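Local coordinates for sp1 protein (Swine acute diarrhea syndrome coronavirus, PDB 6LPA), which is the coronavirus non-structural protein 1, probably suppressing host gene expression and associated with altered host cell proliferation and immune evasion, at residues N4-D13 with S94-F105. Numbering follows the deposited sequence.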
# COMPACT_ATOMS: atom_id res chain seq x y z
N ASN A 4 -14.65 11.33 8.69
CA ASN A 4 -15.14 11.96 7.47
C ASN A 4 -15.02 13.49 7.53
O ASN A 4 -15.47 14.20 6.63
CB ASN A 4 -16.58 11.54 7.18
CG ASN A 4 -16.98 11.78 5.73
OD1 ASN A 4 -17.13 10.85 4.94
ND2 ASN A 4 -17.15 13.06 5.38
N GLN A 5 -14.42 13.99 8.62
CA GLN A 5 -14.11 15.41 8.77
C GLN A 5 -13.05 15.51 9.87
O GLN A 5 -13.39 15.40 11.05
CB GLN A 5 -15.34 16.23 9.11
CG GLN A 5 -15.39 17.58 8.43
CD GLN A 5 -14.53 18.63 9.13
OE1 GLN A 5 -13.75 18.32 10.03
NE2 GLN A 5 -14.69 19.89 8.71
N LEU A 6 -11.79 15.71 9.47
CA LEU A 6 -10.64 15.53 10.35
C LEU A 6 -9.81 16.81 10.43
O LEU A 6 -9.51 17.43 9.41
CB LEU A 6 -9.74 14.39 9.87
CG LEU A 6 -9.63 13.05 10.60
CD1 LEU A 6 -8.62 12.12 9.89
CD2 LEU A 6 -9.25 13.24 12.07
N THR A 7 -9.41 17.17 11.65
CA THR A 7 -8.39 18.18 11.84
C THR A 7 -7.04 17.47 11.97
O THR A 7 -6.84 16.66 12.88
CB THR A 7 -8.69 19.05 13.06
OG1 THR A 7 -9.99 19.64 12.90
CG2 THR A 7 -7.66 20.16 13.19
N LEU A 8 -6.15 17.75 11.04
CA LEU A 8 -4.83 17.14 10.98
C LEU A 8 -3.75 18.17 11.27
O LEU A 8 -3.90 19.34 10.93
CB LEU A 8 -4.58 16.51 9.61
CG LEU A 8 -5.56 15.41 9.17
CD1 LEU A 8 -5.23 14.97 7.75
CD2 LEU A 8 -5.55 14.25 10.14
N ALA A 9 -2.65 17.70 11.86
CA ALA A 9 -1.50 18.55 12.10
C ALA A 9 -0.61 18.55 10.86
O ALA A 9 0.12 17.59 10.61
CB ALA A 9 -0.74 18.07 13.34
N VAL A 10 -0.67 19.64 10.10
CA VAL A 10 0.08 19.75 8.85
C VAL A 10 1.48 20.27 9.16
O VAL A 10 1.63 21.32 9.80
CB VAL A 10 -0.64 20.68 7.87
CG1 VAL A 10 0.24 20.91 6.63
CG2 VAL A 10 -2.01 20.09 7.52
N ALA A 11 2.49 19.55 8.70
CA ALA A 11 3.86 19.89 9.04
C ALA A 11 4.21 21.27 8.52
O ALA A 11 3.78 21.66 7.43
CB ALA A 11 4.81 18.84 8.48
N SER A 12 4.96 22.04 9.32
CA SER A 12 5.36 23.38 8.89
C SER A 12 6.85 23.65 9.08
O SER A 12 7.30 24.77 8.80
CB SER A 12 4.55 24.46 9.62
OG SER A 12 4.70 24.31 11.01
N ASP A 13 7.64 22.68 9.54
CA ASP A 13 9.07 22.90 9.70
C ASP A 13 9.82 22.80 8.37
O ASP A 13 9.39 22.13 7.43
CB ASP A 13 9.68 21.89 10.67
CG ASP A 13 9.49 22.26 12.10
OD1 ASP A 13 9.24 23.45 12.38
OD2 ASP A 13 9.60 21.35 12.95
N SER A 94 7.06 17.19 14.50
CA SER A 94 7.42 18.48 13.92
C SER A 94 6.40 19.56 14.30
O SER A 94 5.26 19.28 14.70
CB SER A 94 7.49 18.39 12.40
OG SER A 94 6.20 18.52 11.86
N ASN A 95 6.84 20.82 14.17
CA ASN A 95 5.93 21.95 14.28
C ASN A 95 4.91 21.88 13.16
O ASN A 95 5.18 21.35 12.08
CB ASN A 95 6.69 23.29 14.22
CG ASN A 95 7.69 23.45 15.36
OD1 ASN A 95 7.40 23.11 16.50
ND2 ASN A 95 8.88 23.97 15.04
N TYR A 96 3.73 22.42 13.42
CA TYR A 96 2.58 22.16 12.58
C TYR A 96 1.66 23.36 12.63
O TYR A 96 1.80 24.24 13.49
CB TYR A 96 1.82 20.91 13.03
CG TYR A 96 1.28 21.03 14.45
CD1 TYR A 96 2.10 20.78 15.54
CD2 TYR A 96 -0.04 21.42 14.70
CE1 TYR A 96 1.64 20.91 16.83
CE2 TYR A 96 -0.53 21.54 16.01
CZ TYR A 96 0.32 21.28 17.07
OH TYR A 96 -0.10 21.39 18.38
N VAL A 97 0.72 23.38 11.69
CA VAL A 97 -0.46 24.22 11.73
C VAL A 97 -1.66 23.31 11.51
O VAL A 97 -1.60 22.33 10.75
CB VAL A 97 -0.41 25.35 10.67
CG1 VAL A 97 0.79 26.27 10.89
CG2 VAL A 97 -0.39 24.78 9.26
N LEU A 98 -2.76 23.62 12.18
CA LEU A 98 -3.96 22.79 12.09
C LEU A 98 -4.76 23.14 10.84
O LEU A 98 -4.91 24.32 10.50
CB LEU A 98 -4.82 22.97 13.34
CG LEU A 98 -4.13 22.50 14.62
CD1 LEU A 98 -4.97 22.76 15.89
CD2 LEU A 98 -3.79 21.03 14.49
N GLU A 99 -5.24 22.11 10.14
CA GLU A 99 -5.98 22.28 8.89
C GLU A 99 -7.06 21.22 8.78
O GLU A 99 -6.97 20.14 9.38
CB GLU A 99 -5.09 22.20 7.65
CG GLU A 99 -3.83 23.03 7.67
CD GLU A 99 -4.11 24.50 7.51
OE1 GLU A 99 -5.30 24.85 7.40
OE2 GLU A 99 -3.14 25.29 7.48
N GLU A 100 -8.06 21.51 7.95
CA GLU A 100 -9.28 20.73 7.84
C GLU A 100 -9.28 19.89 6.57
O GLU A 100 -9.09 20.42 5.47
CB GLU A 100 -10.51 21.64 7.85
CG GLU A 100 -11.65 21.07 8.64
CD GLU A 100 -11.46 21.20 10.14
OE1 GLU A 100 -10.36 21.64 10.58
OE2 GLU A 100 -12.41 20.86 10.88
N PHE A 101 -9.52 18.59 6.72
CA PHE A 101 -9.53 17.65 5.61
C PHE A 101 -10.80 16.81 5.68
O PHE A 101 -11.42 16.68 6.74
CB PHE A 101 -8.32 16.71 5.62
CG PHE A 101 -7.00 17.41 5.52
CD1 PHE A 101 -6.41 18.01 6.63
CD2 PHE A 101 -6.31 17.44 4.32
CE1 PHE A 101 -5.18 18.66 6.53
CE2 PHE A 101 -5.08 18.08 4.22
CZ PHE A 101 -4.52 18.69 5.33
N GLN A 102 -11.15 16.20 4.56
CA GLN A 102 -12.21 15.21 4.53
C GLN A 102 -11.65 13.86 4.09
O GLN A 102 -11.09 13.74 2.99
CB GLN A 102 -13.35 15.67 3.63
CG GLN A 102 -14.43 16.35 4.45
CD GLN A 102 -15.30 17.25 3.63
OE1 GLN A 102 -14.86 17.82 2.63
NE2 GLN A 102 -16.55 17.39 4.05
N VAL A 103 -11.82 12.85 4.95
CA VAL A 103 -11.12 11.57 4.87
C VAL A 103 -12.08 10.40 5.11
O VAL A 103 -12.86 10.41 6.07
CB VAL A 103 -9.97 11.49 5.90
CG1 VAL A 103 -9.14 10.25 5.66
CG2 VAL A 103 -9.11 12.75 5.89
N ILE A 104 -11.99 9.38 4.26
CA ILE A 104 -12.63 8.09 4.49
C ILE A 104 -11.55 7.02 4.69
O ILE A 104 -10.37 7.23 4.37
CB ILE A 104 -13.56 7.69 3.33
CG1 ILE A 104 -14.15 8.92 2.65
CG2 ILE A 104 -14.69 6.78 3.83
CD1 ILE A 104 -14.86 8.59 1.37
N PHE A 105 -11.96 5.86 5.20
CA PHE A 105 -11.07 4.70 5.35
C PHE A 105 -11.68 3.43 4.74
O PHE A 105 -11.13 2.34 4.85
CB PHE A 105 -10.76 4.46 6.83
CG PHE A 105 -10.55 5.72 7.60
CD1 PHE A 105 -9.30 6.32 7.64
CD2 PHE A 105 -11.61 6.33 8.26
CE1 PHE A 105 -9.10 7.50 8.34
CE2 PHE A 105 -11.41 7.52 8.95
CZ PHE A 105 -10.16 8.10 9.00
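L8 sets its CD1 methyl over one face of the F101 ring, 3.9 Å from the centroid. This is a CH-pi contact, and the two side chains cross at about a right angle. V10 meets the same ring at its edge, in plane, with CG2 3.6 Å from F101 CE1. CG1 of V10 is anti to the backbone N (chi1 174°), which leaves CG2 anti to the carbonyl carbon, where it also touches CG of E99. On the other face of the sheet, the T7 hydroxyl donates to E100. T7 OG1 lies 3.1 Å from E100 OE1 and comes from above the carboxylate plane. A9 CB packs obliquely against the Y96 ring. Strands 6-11 and 96-101 are antiparallel neighbours in the six-stranded beta-barrel of the alphacoronavirus nsp1 fold. Strand 6-11 also bonds through A9 and A11 to F44 of strand 42-46, which closes the barrel, and strand 71-77 flanks 96-104 on its other side. Paired backbone bonds join L6 with F101, L8 with E99 and V10 with V97. F44 meets the F101 ring with planes at about 45°. At the far end, D13 takes two bonds from N95. The amide ND2 of N95 reaches the syn lone pair of D13 OD1 at 2.7 Å, while N95 N meets D13 OD2 at 3.1 Å from above the carboxylate plane. The carboxylate and amide planes stand 81° apart. N95 O is gripped from opposite faces by S12 N and S94 OG.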